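Local coordinates for Ctr9 protein (Myceliophthora thermophila, PDB 6AF0) that probably takes part in binding the RNA polymerase II complex, the chain being a largely helical, TPR-containing piece of a longer protein, at residues K153-P158 against T340-I345; A251-L256 against I267-Y272; D261-N266 against K304-L309; T315-F320 against A331-A336. All blocks are in the same frame, centred on the assembly; numbering follows the deposited sequence.

All four contacts lie on the same side of the chain's centre, in one helical stretch where contacts 2, 3 and 4 are nested inside the long loop closed by contact 1. Contacts 2 and 3 are the nearest pair, with centres about 12 Å apart; they share helix 263-279 and touch where Leu256 meets Ala265 and Asn266. Contact 3 lies about 14 Å (centres) from contact 4, the turn after helix 285-305 leading into helix 310-322. Contact 4 in turn touches contact 1 through Ala336 and Ile345, centres about 18 Å apart, and contact 2 through Leu271 and Thr315. Another protein's chain reaches contacts 1, 2 and 3, but not contact 4.

Contact 1: residues K153-P158 against T340-I345; sequences KASLQP and TDVNAI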
loop_
_atom_site.group_PDB
_atom_site.type_symbol
_atom_site.label_atom_id
_atom_site.label_comp_id
_atom_site.label_asym_id
_atom_site.label_seq_id
_atom_site.Cartn_x
_atom_site.Cartn_y
_atom_site.Cartn_z
ATOM N N LYS A 153 15.315 42.679 -0.784
ATOM C CA LYS A 153 16.133 41.919 0.151
ATOM C C LYS A 153 15.287 40.791 0.731
ATOM O O LYS A 153 15.760 39.682 0.914
ATOM C CB LYS A 153 16.673 42.835 1.267
ATOM C CG LYS A 153 18.156 42.633 1.614
ATOM C CD LYS A 153 18.842 43.892 2.160
ATOM C CE LYS A 153 18.045 44.515 3.299
ATOM N NZ LYS A 153 18.728 45.672 3.938
ATOM N N ALA A 154 14.024 41.074 1.009
ATOM C CA ALA A 154 13.156 40.103 1.661
ATOM C C ALA A 154 12.911 38.889 0.802
ATOM O O ALA A 154 12.810 37.786 1.329
ATOM C CB ALA A 154 11.826 40.733 2.022
ATOM N N SER A 155 12.796 39.093 -0.511
ATOM C CA SER A 155 12.575 37.981 -1.450
ATOM C C SER A 155 13.766 36.999 -1.512
ATOM O O SER A 155 13.591 35.800 -1.773
ATOM C CB SER A 155 12.263 38.510 -2.844
ATOM O OG SER A 155 12.044 37.443 -3.764
ATOM N N LEU A 156 14.966 37.510 -1.243
ATOM C CA LEU A 156 16.175 36.680 -1.189
ATOM C C LEU A 156 16.331 35.814 0.070
ATOM O O LEU A 156 17.229 34.978 0.134
ATOM C CB LEU A 156 17.406 37.556 -1.343
ATOM C CG LEU A 156 17.559 38.207 -2.715
ATOM C CD1 LEU A 156 18.741 39.175 -2.745
ATOM C CD2 LEU A 156 17.728 37.137 -3.783
ATOM N N GLN A 157 15.485 36.014 1.072
ATOM C CA GLN A 157 15.541 35.197 2.268
ATOM C C GLN A 157 15.160 33.790 1.860
ATOM O O GLN A 157 14.128 33.619 1.238
ATOM C CB GLN A 157 14.585 35.746 3.335
ATOM C CG GLN A 157 15.062 37.062 3.957
ATOM C CD GLN A 157 15.830 36.892 5.268
ATOM O OE1 GLN A 157 16.591 35.934 5.458
ATOM N NE2 GLN A 157 15.632 37.836 6.179
ATOM N N PRO A 158 15.990 32.781 2.191
ATOM C CA PRO A 158 15.636 31.475 1.673
ATOM C C PRO A 158 14.381 31.011 2.352
ATOM O O PRO A 158 13.984 31.593 3.351
ATOM C CB PRO A 158 16.833 30.587 2.075
ATOM C CG PRO A 158 17.896 31.519 2.565
ATOM C CD PRO A 158 17.118 32.674 3.131
ATOM N N THR A 340 17.055 34.935 -10.264
ATOM C CA THR A 340 15.746 34.970 -9.604
ATOM C C THR A 340 15.760 35.466 -8.173
ATOM O O THR A 340 16.545 35.000 -7.360
ATOM C CB THR A 340 15.109 33.575 -9.556
ATOM O OG1 THR A 340 15.326 32.917 -10.799
ATOM C CG2 THR A 340 13.639 33.696 -9.350
ATOM N N ASP A 341 14.842 36.372 -7.865
ATOM C CA ASP A 341 14.619 36.826 -6.503
ATOM C C ASP A 341 13.838 35.757 -5.722
ATOM O O ASP A 341 13.871 35.723 -4.502
ATOM C CB ASP A 341 13.809 38.141 -6.501
ATOM C CG ASP A 341 14.583 39.350 -7.087
ATOM O OD1 ASP A 341 15.451 39.928 -6.373
ATOM O OD2 ASP A 341 14.278 39.768 -8.231
ATOM N N VAL A 342 13.127 34.908 -6.453
ATOM C CA VAL A 342 12.119 34.001 -5.917
ATOM C C VAL A 342 12.635 32.579 -5.755
ATOM O O VAL A 342 13.193 32.010 -6.677
ATOM C CB VAL A 342 10.898 33.937 -6.877
ATOM C CG1 VAL A 342 9.719 33.181 -6.252
ATOM C CG2 VAL A 342 10.450 35.332 -7.268
ATOM N N ASN A 343 12.391 31.979 -4.604
ATOM C CA ASN A 343 12.853 30.609 -4.365
ATOM C C ASN A 343 12.097 29.588 -5.218
ATOM O O ASN A 343 12.693 28.676 -5.804
ATOM C CB ASN A 343 12.759 30.248 -2.876
ATOM C CG ASN A 343 13.600 31.171 -1.995
ATOM O OD1 ASN A 343 14.739 31.544 -2.334
ATOM N ND2 ASN A 343 13.037 31.557 -0.858
ATOM N N ALA A 344 10.780 29.753 -5.294
ATOM C CA ALA A 344 9.904 28.835 -6.048
ATOM C C ALA A 344 10.429 28.608 -7.445
ATOM O O ALA A 344 10.457 27.466 -7.936
ATOM C CB ALA A 344 8.478 29.374 -6.115
ATOM N N ILE A 345 10.846 29.705 -8.077
ATOM C CA ILE A 345 11.398 29.619 -9.425
ATOM C C ILE A 345 12.644 28.778 -9.408
ATOM O O ILE A 345 12.787 27.868 -10.206
ATOM C CB ILE A 345 11.701 30.980 -10.007
ATOM C CG1 ILE A 345 10.388 31.658 -10.348
ATOM C CG2 ILE A 345 12.563 30.846 -11.241
ATOM C CD1 ILE A 345 10.511 32.964 -11.088
#
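Ser155 and Asn343 each supply one hydrogen bond between the end of helix 140-155 and the start of helix 343-360. Ser155 carries its hydroxyl anti to the backbone N (chi1 -180°), which brings OG to 2.6 Å from Asp341 O. The hydroxyl donates from above the carbonyl plane, well off the lone pairs, and OG also lies 3.3 Å from Asp341 CB. Ser155 is buried here, and an apolar side chain of another protein's chain packs on it and on Asp341. Of the Leu156 side chain, CD2 comes nearest, 4.1 Å from Asp341 CA. Asn343 works differently: ND2 reaches Gln157 O at 3.1 Å in a nearly straight bond (167°), with the acceptor lying in the plane of the amide. An alanine in place of Asn343 would probably leave Gln157 O without this donor and the Gln157-Pro158 loop freer to shift. The outer side is looser: Pro158 is exposed and lightly covered, while the Gln157 side chain turns off to bond Gln173. Two helix ends far apart in sequence, joined where one helix runs out and the other begins, with Val342 at the N-cap position, are consistent with the winding of a TPR-type alpha-solenoid.

Contact 2: residues A251-L256 against I267-Y272; sequences AWERCL and ILLGLY
An antiparallel helical hairpin, helix 245-258 followed directly by helix 263-279, is held together here by Trp252 laid against Leu268. The axes of segments 251-256 and 267-272 approach to 9.6 Å and run at 145° to each other. Leu268 CB sits over the six-membered ring of Trp252, 3.4 Å from its centroid and only 6° off the ring normal, a CH-pi contact. The leucine side chain crosses the indole at about a right angle, and its CD1 branch continues over the same ring system to 3.6 Å from Trp252 NE1. That nitrogen spends its N-H on a weak hydrogen bond to Ile233 O, which may help hold the indole's rotation. At the ring's edge, near its plane, Tyr272 CB stands 4.3 Å from Trp252 CZ3; the tyrosine hydroxyl leads away to bond Asp246. Paired neighbouring helices of this kind are the building element of TPR-type alpha-solenoids, and here the indole lies between the two helices, one face against Leu268. A second apolar patch is built by Leu269, whose CG lies anti to the backbone N (chi1 -160°), carrying the two methyls back toward the first helix. Its CD2 meets Leu256 CD1 at 3.6 Å and the aliphatic CG of Glu253 at 3.9 Å. The carboxylate of Glu253 is engaged by Lys249 in a salt bridge, while Leu256 and Leu269 both also rest on Tyr298 of helix 285-305.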
loop_
_atom_site.group_PDB
_atom_site.type_symbol
_atom_site.label_atom_id
_atom_site.label_comp_id
_atom_site.label_asym_id
_atom_site.label_seq_id
_atom_site.Cartn_x
_atom_site.Cartn_y
_atom_site.Cartn_z
ATOM N N ALA A 251 -7.910 40.512 -16.448
ATOM C CA ALA A 251 -6.918 41.545 -16.070
ATOM C C ALA A 251 -5.675 41.540 -16.959
ATOM O O ALA A 251 -5.295 42.543 -17.539
ATOM C CB ALA A 251 -6.500 41.383 -14.601
ATOM N N TRP A 252 -5.042 40.390 -17.069
ATOM C CA TRP A 252 -3.863 40.277 -17.878
ATOM C C TRP A 252 -4.121 40.463 -19.373
ATOM O O TRP A 252 -3.249 40.864 -20.121
ATOM C CB TRP A 252 -3.241 38.939 -17.617
ATOM C CG TRP A 252 -2.808 38.756 -16.196
ATOM C CD1 TRP A 252 -2.440 39.731 -15.309
ATOM C CD2 TRP A 252 -2.636 37.517 -15.519
ATOM N NE1 TRP A 252 -2.061 39.170 -14.120
ATOM C CE2 TRP A 252 -2.176 37.810 -14.221
ATOM C CE3 TRP A 252 -2.835 36.186 -15.878
ATOM C CZ2 TRP A 252 -1.934 36.827 -13.286
ATOM C CZ3 TRP A 252 -2.578 35.203 -14.945
ATOM C CH2 TRP A 252 -2.145 35.526 -13.668
ATOM N N GLU A 253 -5.315 40.175 -19.833
ATOM C CA GLU A 253 -5.623 40.501 -21.215
ATOM C C GLU A 253 -5.730 42.020 -21.378
ATOM O O GLU A 253 -5.331 42.580 -22.412
ATOM C CB GLU A 253 -6.908 39.808 -21.666
ATOM C CG GLU A 253 -6.685 38.391 -22.118
ATOM C CD GLU A 253 -7.973 37.665 -22.386
ATOM O OE1 GLU A 253 -9.015 37.961 -21.742
ATOM O OE2 GLU A 253 -7.922 36.760 -23.240
ATOM N N ARG A 254 -6.286 42.672 -20.362
ATOM C CA ARG A 254 -6.399 44.108 -20.361
ATOM C C ARG A 254 -4.996 44.691 -20.327
ATOM O O ARG A 254 -4.705 45.648 -21.040
ATOM C CB ARG A 254 -7.197 44.564 -19.159
ATOM C CG ARG A 254 -7.149 46.067 -18.927
ATOM C CD ARG A 254 -7.799 46.848 -20.057
ATOM N NE ARG A 254 -8.064 48.234 -19.663
ATOM C CZ ARG A 254 -7.874 49.294 -20.440
ATOM N NH1 ARG A 254 -7.411 49.156 -21.679
ATOM N NH2 ARG A 254 -8.158 50.497 -19.983
ATOM N N CYS A 255 -4.121 44.096 -19.512
ATOM C CA CYS A 255 -2.710 44.474 -19.503
ATOM C C CYS A 255 -2.120 44.421 -20.890
ATOM O O CYS A 255 -1.362 45.277 -21.268
ATOM C CB CYS A 255 -1.883 43.555 -18.620
ATOM S SG CYS A 255 -2.161 43.725 -16.856
ATOM N N LEU A 256 -2.446 43.392 -21.643
ATOM C CA LEU A 256 -1.844 43.217 -22.948
ATOM C C LEU A 256 -2.474 44.148 -23.955
ATOM O O LEU A 256 -1.816 44.605 -24.867
ATOM C CB LEU A 256 -1.924 41.749 -23.385
ATOM C CG LEU A 256 -0.911 40.823 -22.715
ATOM C CD1 LEU A 256 -1.096 39.403 -23.204
ATOM C CD2 LEU A 256 0.518 41.270 -22.984
ATOM N N ILE A 267 3.540 36.082 -19.947
ATOM C CA ILE A 267 3.825 34.875 -19.188
ATOM C C ILE A 267 2.621 34.471 -18.365
ATOM O O ILE A 267 2.174 33.312 -18.410
ATOM C CB ILE A 267 5.030 35.051 -18.243
ATOM C CG1 ILE A 267 6.291 35.317 -19.030
ATOM C CG2 ILE A 267 5.299 33.771 -17.475
ATOM C CD1 ILE A 267 6.584 34.235 -20.057
ATOM N N LEU A 268 2.103 35.441 -17.624
ATOM C CA LEU A 268 1.033 35.190 -16.696
ATOM C C LEU A 268 -0.189 34.608 -17.413
ATOM O O LEU A 268 -0.835 33.703 -16.896
ATOM C CB LEU A 268 0.692 36.480 -15.957
ATOM C CG LEU A 268 1.786 37.013 -15.043
ATOM C CD1 LEU A 268 1.412 38.364 -14.441
ATOM C CD2 LEU A 268 2.031 36.008 -13.947
ATOM N N LEU A 269 -0.468 35.109 -18.614
ATOM C CA LEU A 269 -1.561 34.612 -19.441
ATOM C C LEU A 269 -1.281 33.206 -19.931
ATOM O O LEU A 269 -2.147 32.339 -19.822
ATOM C CB LEU A 269 -1.800 35.535 -20.624
ATOM C CG LEU A 269 -3.159 35.475 -21.325
ATOM C CD1 LEU A 269 -4.336 35.596 -20.378
ATOM C CD2 LEU A 269 -3.177 36.631 -22.302
ATOM N N GLY A 270 -0.077 32.963 -20.442
ATOM C CA GLY A 270 0.376 31.586 -20.703
ATOM C C GLY A 270 0.229 30.653 -19.495
ATOM O O GLY A 270 -0.057 29.464 -19.635
ATOM N N LEU A 271 0.405 31.182 -18.293
ATOM C CA LEU A 271 0.271 30.334 -17.117
ATOM C C LEU A 271 -1.182 30.049 -16.840
ATOM O O LEU A 271 -1.531 29.008 -16.262
ATOM C CB LEU A 271 0.956 30.943 -15.889
ATOM C CG LEU A 271 2.463 31.113 -16.025
ATOM C CD1 LEU A 271 2.942 31.784 -14.762
ATOM C CD2 LEU A 271 3.206 29.804 -16.273
ATOM N N TYR A 272 -2.033 30.991 -17.228
ATOM C CA TYR A 272 -3.475 30.817 -17.069
ATOM C C TYR A 272 -3.918 29.660 -17.957
ATOM O O TYR A 272 -4.615 28.734 -17.516
ATOM C CB TYR A 272 -4.236 32.087 -17.428
ATOM C CG TYR A 272 -5.708 31.797 -17.589
ATOM C CD1 TYR A 272 -6.552 31.811 -16.500
ATOM C CD2 TYR A 272 -6.251 31.469 -18.825
ATOM C CE1 TYR A 272 -7.889 31.526 -16.637
ATOM C CE2 TYR A 272 -7.589 31.167 -18.953
ATOM C CZ TYR A 272 -8.388 31.181 -17.849
ATOM O OH TYR A 272 -9.722 30.901 -17.949
#

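Contact 3: residues D261-N266 against K304-L309; sequences DSKHAN and KLDKNL
Lys263 has CG wedged between its backbone N and carbonyl carbon (chi1 69°), and the extended chain beyond it lays the lysine across to Asp306 and Leu309; Leu309, with CG anti to the backbone N (chi1 -173°), sends both methyls to meet Lys263 and His264. Along the lysine, CB lies 4.0 Å from Leu305 CB, CG 3.8 Å from Leu309 CD2, and CD 3.8 Å from Asp306 CB. At the end NZ forms a long salt bridge to Asp306 OD2, 3.9 Å away. The other carboxylate oxygen, OD1, weakly accepts the backbone N-H of Asn308 within the type I turn from Asp306 to Leu309. A leucine in place of Lys263 would probably leave the Asp306 carboxylate without this counter-charge. Leu309 lies against one face of His264: CD2 stands over the ring, 4.3 Å above its plane, and CD1 comes 3.6 Å from His264 NE2. Leu305 closes the more exposed side, with CD1 3.5 Å from Asp261 O and CD2 near Asp261 OD1. Behind the contact, Lys263 O accepts a hydrogen bond from Ser302 of helix 285-305. The beginning of helix 263-279 is thus packed against the tight turn joining helices 285-305 and 310-322, a meeting of the loop before helix 263-279 with the turn after helix 285-305, consistent with a TPR-type alpha-solenoid.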
loop_
_atom_site.group_PDB
_atom_site.type_symbol
_atom_site.label_atom_id
_atom_site.label_comp_id
_atom_site.label_asym_id
_atom_site.label_seq_id
_atom_site.Cartn_x
_atom_site.Cartn_y
_atom_site.Cartn_z
ATOM N N ASP A 261 3.464 44.284 -25.779
ATOM C CA ASP A 261 4.830 43.938 -25.439
ATOM C C ASP A 261 5.156 43.994 -23.934
ATOM O O ASP A 261 6.311 44.184 -23.567
ATOM C CB ASP A 261 5.785 44.814 -26.236
ATOM C CG ASP A 261 5.646 44.590 -27.735
ATOM O OD1 ASP A 261 5.677 43.414 -28.146
ATOM O OD2 ASP A 261 5.487 45.577 -28.499
ATOM N N SER A 262 4.158 43.792 -23.073
ATOM C CA SER A 262 4.414 43.615 -21.652
ATOM C C SER A 262 4.899 42.187 -21.420
ATOM O O SER A 262 4.128 41.224 -21.469
ATOM C CB SER A 262 3.154 43.898 -20.845
ATOM O OG SER A 262 3.392 43.733 -19.458
ATOM N N LYS A 263 6.193 42.063 -21.173
ATOM C CA LYS A 263 6.838 40.766 -20.989
ATOM C C LYS A 263 6.338 39.912 -19.803
ATOM O O LYS A 263 6.525 38.696 -19.815
ATOM C CB LYS A 263 8.343 40.953 -20.871
ATOM C CG LYS A 263 8.791 41.644 -19.602
ATOM C CD LYS A 263 10.304 41.807 -19.581
ATOM C CE LYS A 263 10.751 42.638 -18.373
ATOM N NZ LYS A 263 12.146 43.148 -18.495
ATOM N N HIS A 264 5.733 40.529 -18.787
ATOM C CA HIS A 264 5.181 39.780 -17.650
ATOM C C HIS A 264 3.714 39.354 -17.876
ATOM O O HIS A 264 3.327 38.237 -17.543
ATOM C CB HIS A 264 5.317 40.583 -16.359
ATOM C CG HIS A 264 6.724 40.707 -15.860
ATOM N ND1 HIS A 264 7.605 41.634 -16.361
ATOM C CD2 HIS A 264 7.405 40.028 -14.903
ATOM C CE1 HIS A 264 8.768 41.523 -15.737
ATOM N NE2 HIS A 264 8.675 40.558 -14.846
ATOM N N ALA A 265 2.898 40.231 -18.444
ATOM C CA ALA A 265 1.500 39.878 -18.736
ATOM C C ALA A 265 1.400 38.676 -19.664
ATOM O O ALA A 265 0.516 37.834 -19.518
ATOM C CB ALA A 265 0.746 41.059 -19.339
ATOM N N ASN A 266 2.287 38.613 -20.644
ATOM C CA ASN A 266 2.305 37.474 -21.544
ATOM C C ASN A 266 2.515 36.137 -20.786
ATOM O O ASN A 266 1.747 35.183 -20.953
ATOM C CB ASN A 266 3.377 37.676 -22.618
ATOM C CG ASN A 266 2.980 38.695 -23.685
ATOM O OD1 ASN A 266 3.636 39.728 -23.840
ATOM N ND2 ASN A 266 1.931 38.395 -24.453
ATOM N N LYS A 304 10.919 36.366 -26.473
ATOM C CA LYS A 304 11.483 37.311 -27.433
ATOM C C LYS A 304 11.764 38.703 -26.832
ATOM O O LYS A 304 12.727 39.349 -27.205
ATOM C CB LYS A 304 10.545 37.475 -28.622
ATOM C CG LYS A 304 10.367 36.207 -29.416
ATOM C CD LYS A 304 9.624 36.468 -30.715
ATOM C CE LYS A 304 10.130 35.549 -31.823
ATOM N NZ LYS A 304 9.947 34.099 -31.513
ATOM N N LEU A 305 10.913 39.151 -25.915
ATOM C CA LEU A 305 11.072 40.456 -25.275
ATOM C C LEU A 305 12.194 40.455 -24.256
ATOM O O LEU A 305 12.943 41.432 -24.176
ATOM C CB LEU A 305 9.769 40.883 -24.614
ATOM C CG LEU A 305 8.538 40.907 -25.533
ATOM C CD1 LEU A 305 7.228 40.983 -24.750
ATOM C CD2 LEU A 305 8.653 42.064 -26.502
ATOM N N ASP A 306 12.303 39.375 -23.478
ATOM C CA ASP A 306 13.412 39.194 -22.532
ATOM C C ASP A 306 13.827 37.737 -22.439
ATOM O O ASP A 306 13.093 36.905 -21.924
ATOM C CB ASP A 306 13.035 39.691 -21.142
ATOM C CG ASP A 306 14.238 39.789 -20.207
ATOM O OD1 ASP A 306 15.375 39.863 -20.707
ATOM O OD2 ASP A 306 14.057 39.831 -18.967
ATOM N N LYS A 307 15.021 37.444 -22.937
ATOM C CA LYS A 307 15.607 36.102 -22.872
ATOM C C LYS A 307 16.108 35.735 -21.474
ATOM O O LYS A 307 16.341 34.571 -21.176
ATOM C CB LYS A 307 16.757 36.002 -23.869
ATOM C CG LYS A 307 16.319 35.980 -25.332
ATOM C CD LYS A 307 17.536 36.039 -26.242
ATOM C CE LYS A 307 17.224 35.571 -27.651
ATOM N NZ LYS A 307 18.476 35.504 -28.457
ATOM N N ASN A 308 16.251 36.742 -20.624
ATOM C CA ASN A 308 16.786 36.587 -19.273
ATOM C C ASN A 308 15.745 36.606 -18.172
ATOM O O ASN A 308 16.116 36.737 -17.001
ATOM C CB ASN A 308 17.747 37.737 -18.996
ATOM C CG ASN A 308 18.809 37.860 -20.055
ATOM O OD1 ASN A 308 18.795 37.139 -21.068
ATOM N ND2 ASN A 308 19.760 38.755 -19.818
ATOM N N LEU A 309 14.465 36.517 -18.556
ATOM C CA LEU A 309 13.338 36.673 -17.627
ATOM C C LEU A 309 13.024 35.318 -17.021
ATOM O O LEU A 309 12.540 34.424 -17.711
ATOM C CB LEU A 309 12.112 37.245 -18.338
ATOM C CG LEU A 309 10.920 37.624 -17.459
ATOM C CD1 LEU A 309 11.320 38.602 -16.376
ATOM C CD2 LEU A 309 9.806 38.211 -18.316
#

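Contact 4: residues T315-F320 against A331-A336; sequences TFAGYF and ALAHKA
Leu332 reaches from helix 326-338 into the flank of helix 310-322, where Phe316, Ala317 and Phe320 receive it. Its CB starts the contact, 3.8 Å from Ala317 CB. CG stands anti to the carbonyl carbon (chi1 -66°), and this rotation, with the extended second torsion, carries CD1 onward over the partner helix. That one methyl does most of the touching: it lies 3.6 Å from Ala317 N and 3.7 Å from Phe316 C, against the backbone itself, and 3.9 Å from Phe316 CB. It also meets the ring of Phe320 at the edge, close to the ring plane, 3.8 Å from CD2; the two side chains cross at about a right angle. Within about one turn, the methyl meets a phenylalanine CB, a peptide group and a ring edge. Next to the leucine, Ala317 CB packs on Ala333 CB at 4.2 Å, and with residues this small facing each other the segment axes come to 8.4 Å, running nearly antiparallel at 157°. The pair forms another antiparallel helical hairpin, consistent with a TPR-type superhelix, flanked by helix 343-360, whose Leu352 and Leu353 touch Ala317 and Ala333, and by Phe303 of helix 285-305, which touches Leu332. With only methyls, methylenes and ring edges meeting between side chains, the cohesion rests on shape fit and the burial of apolar surface, not on directed polar bonds.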
loop_
_atom_site.group_PDB
_atom_site.type_symbol
_atom_site.label_atom_id
_atom_site.label_comp_id
_atom_site.label_asym_id
_atom_site.label_seq_id
_atom_site.Cartn_x
_atom_site.Cartn_y
_atom_site.Cartn_z
ATOM N N THR A 315 9.332 28.305 -17.469
ATOM C CA THR A 315 8.128 27.837 -18.152
ATOM C C THR A 315 8.451 27.240 -19.510
ATOM O O THR A 315 7.938 26.181 -19.850
ATOM C CB THR A 315 7.098 28.973 -18.295
ATOM O OG1 THR A 315 6.986 29.662 -17.049
ATOM C CG2 THR A 315 5.720 28.443 -18.643
ATOM N N PHE A 316 9.314 27.911 -20.263
ATOM C CA PHE A 316 9.672 27.442 -21.605
ATOM C C PHE A 316 10.618 26.243 -21.542
ATOM O O PHE A 316 10.623 25.392 -22.432
ATOM C CB PHE A 316 10.226 28.575 -22.499
ATOM C CG PHE A 316 9.722 28.515 -23.938
ATOM C CD1 PHE A 316 8.371 28.276 -24.212
ATOM C CD2 PHE A 316 10.583 28.690 -25.012
ATOM C CE1 PHE A 316 7.907 28.197 -25.520
ATOM C CE2 PHE A 316 10.118 28.614 -26.313
ATOM C CZ PHE A 316 8.786 28.365 -26.567
ATOM N N ALA A 317 11.379 26.155 -20.464
ATOM C CA ALA A 317 12.174 24.979 -20.194
ATOM C C ALA A 317 11.264 23.760 -19.960
ATOM O O ALA A 317 11.521 22.669 -20.444
ATOM C CB ALA A 317 13.062 25.233 -18.994
ATOM N N GLY A 318 10.180 23.951 -19.232
ATOM C CA GLY A 318 9.207 22.883 -19.061
ATOM C C GLY A 318 8.606 22.482 -20.400
ATOM O O GLY A 318 8.315 21.320 -20.643
ATOM N N TYR A 319 8.389 23.452 -21.272
ATOM C CA TYR A 319 7.807 23.159 -22.565
ATOM C C TYR A 319 8.698 22.203 -23.312
ATOM O O TYR A 319 8.236 21.143 -23.755
ATOM C CB TYR A 319 7.638 24.435 -23.376
ATOM C CG TYR A 319 7.489 24.252 -24.882
ATOM C CD1 TYR A 319 6.344 23.661 -25.432
ATOM C CD2 TYR A 319 8.481 24.704 -25.750
ATOM C CE1 TYR A 319 6.204 23.518 -26.800
ATOM C CE2 TYR A 319 8.347 24.566 -27.115
ATOM C CZ TYR A 319 7.207 23.983 -27.646
ATOM O OH TYR A 319 7.097 23.867 -29.033
ATOM N N PHE A 320 9.966 22.590 -23.445
ATOM C CA PHE A 320 10.938 21.774 -24.139
ATOM C C PHE A 320 11.132 20.421 -23.449
ATOM O O PHE A 320 11.217 19.371 -24.095
ATOM C CB PHE A 320 12.266 22.514 -24.266
ATOM C CG PHE A 320 12.218 23.655 -25.232
ATOM C CD1 PHE A 320 11.698 23.480 -26.501
ATOM C CD2 PHE A 320 12.691 24.915 -24.872
ATOM C CE1 PHE A 320 11.650 24.542 -27.396
ATOM C CE2 PHE A 320 12.640 25.984 -25.757
ATOM C CZ PHE A 320 12.120 25.796 -27.023
ATOM N N ALA A 331 19.916 25.325 -20.693
ATOM C CA ALA A 331 20.269 26.729 -20.831
ATOM C C ALA A 331 19.242 27.557 -20.091
ATOM O O ALA A 331 19.584 28.284 -19.145
ATOM C CB ALA A 331 20.318 27.126 -22.292
ATOM N N LEU A 332 17.983 27.396 -20.506
ATOM C CA LEU A 332 16.851 28.115 -19.913
ATOM C C LEU A 332 16.796 27.959 -18.394
ATOM O O LEU A 332 17.011 28.923 -17.650
ATOM C CB LEU A 332 15.528 27.649 -20.539
ATOM C CG LEU A 332 15.351 27.977 -22.017
ATOM C CD1 LEU A 332 13.976 27.540 -22.465
ATOM C CD2 LEU A 332 15.553 29.457 -22.306
ATOM N N ALA A 333 16.542 26.732 -17.946
ATOM C CA ALA A 333 16.395 26.458 -16.526
ATOM C C ALA A 333 17.565 27.003 -15.760
ATOM O O ALA A 333 17.377 27.548 -14.683
ATOM C CB ALA A 333 16.266 24.970 -16.268
ATOM N N HIS A 334 18.768 26.855 -16.309
ATOM C CA HIS A 334 19.952 27.403 -15.651
ATOM C C HIS A 334 19.815 28.896 -15.480
ATOM O O HIS A 334 20.005 29.396 -14.379
ATOM C CB HIS A 334 21.257 27.097 -16.401
ATOM C CG HIS A 334 21.943 25.850 -15.934
ATOM N ND1 HIS A 334 22.154 25.566 -14.599
ATOM C CD2 HIS A 334 22.486 24.822 -16.626
ATOM C CE1 HIS A 334 22.782 24.410 -14.491
ATOM N NE2 HIS A 334 23.001 23.941 -15.706
ATOM N N LYS A 335 19.475 29.580 -16.572
ATOM C CA LYS A 335 19.306 31.048 -16.586
ATOM C C LYS A 335 18.319 31.523 -15.559
ATOM O O LYS A 335 18.556 32.499 -14.856
ATOM C CB LYS A 335 18.829 31.542 -17.951
ATOM C CG LYS A 335 19.930 32.186 -18.772
ATOM C CD LYS A 335 20.152 33.653 -18.439
ATOM C CE LYS A 335 20.886 34.326 -19.592
ATOM N NZ LYS A 335 20.826 35.803 -19.529
ATOM N N ALA A 336 17.193 30.829 -15.507
ATOM C CA ALA A 336 16.168 31.085 -14.515
ATOM C C ALA A 336 16.767 31.049 -13.112
ATOM O O ALA A 336 16.682 32.025 -12.388
ATOM C CB ALA A 336 15.030 30.078 -14.653
#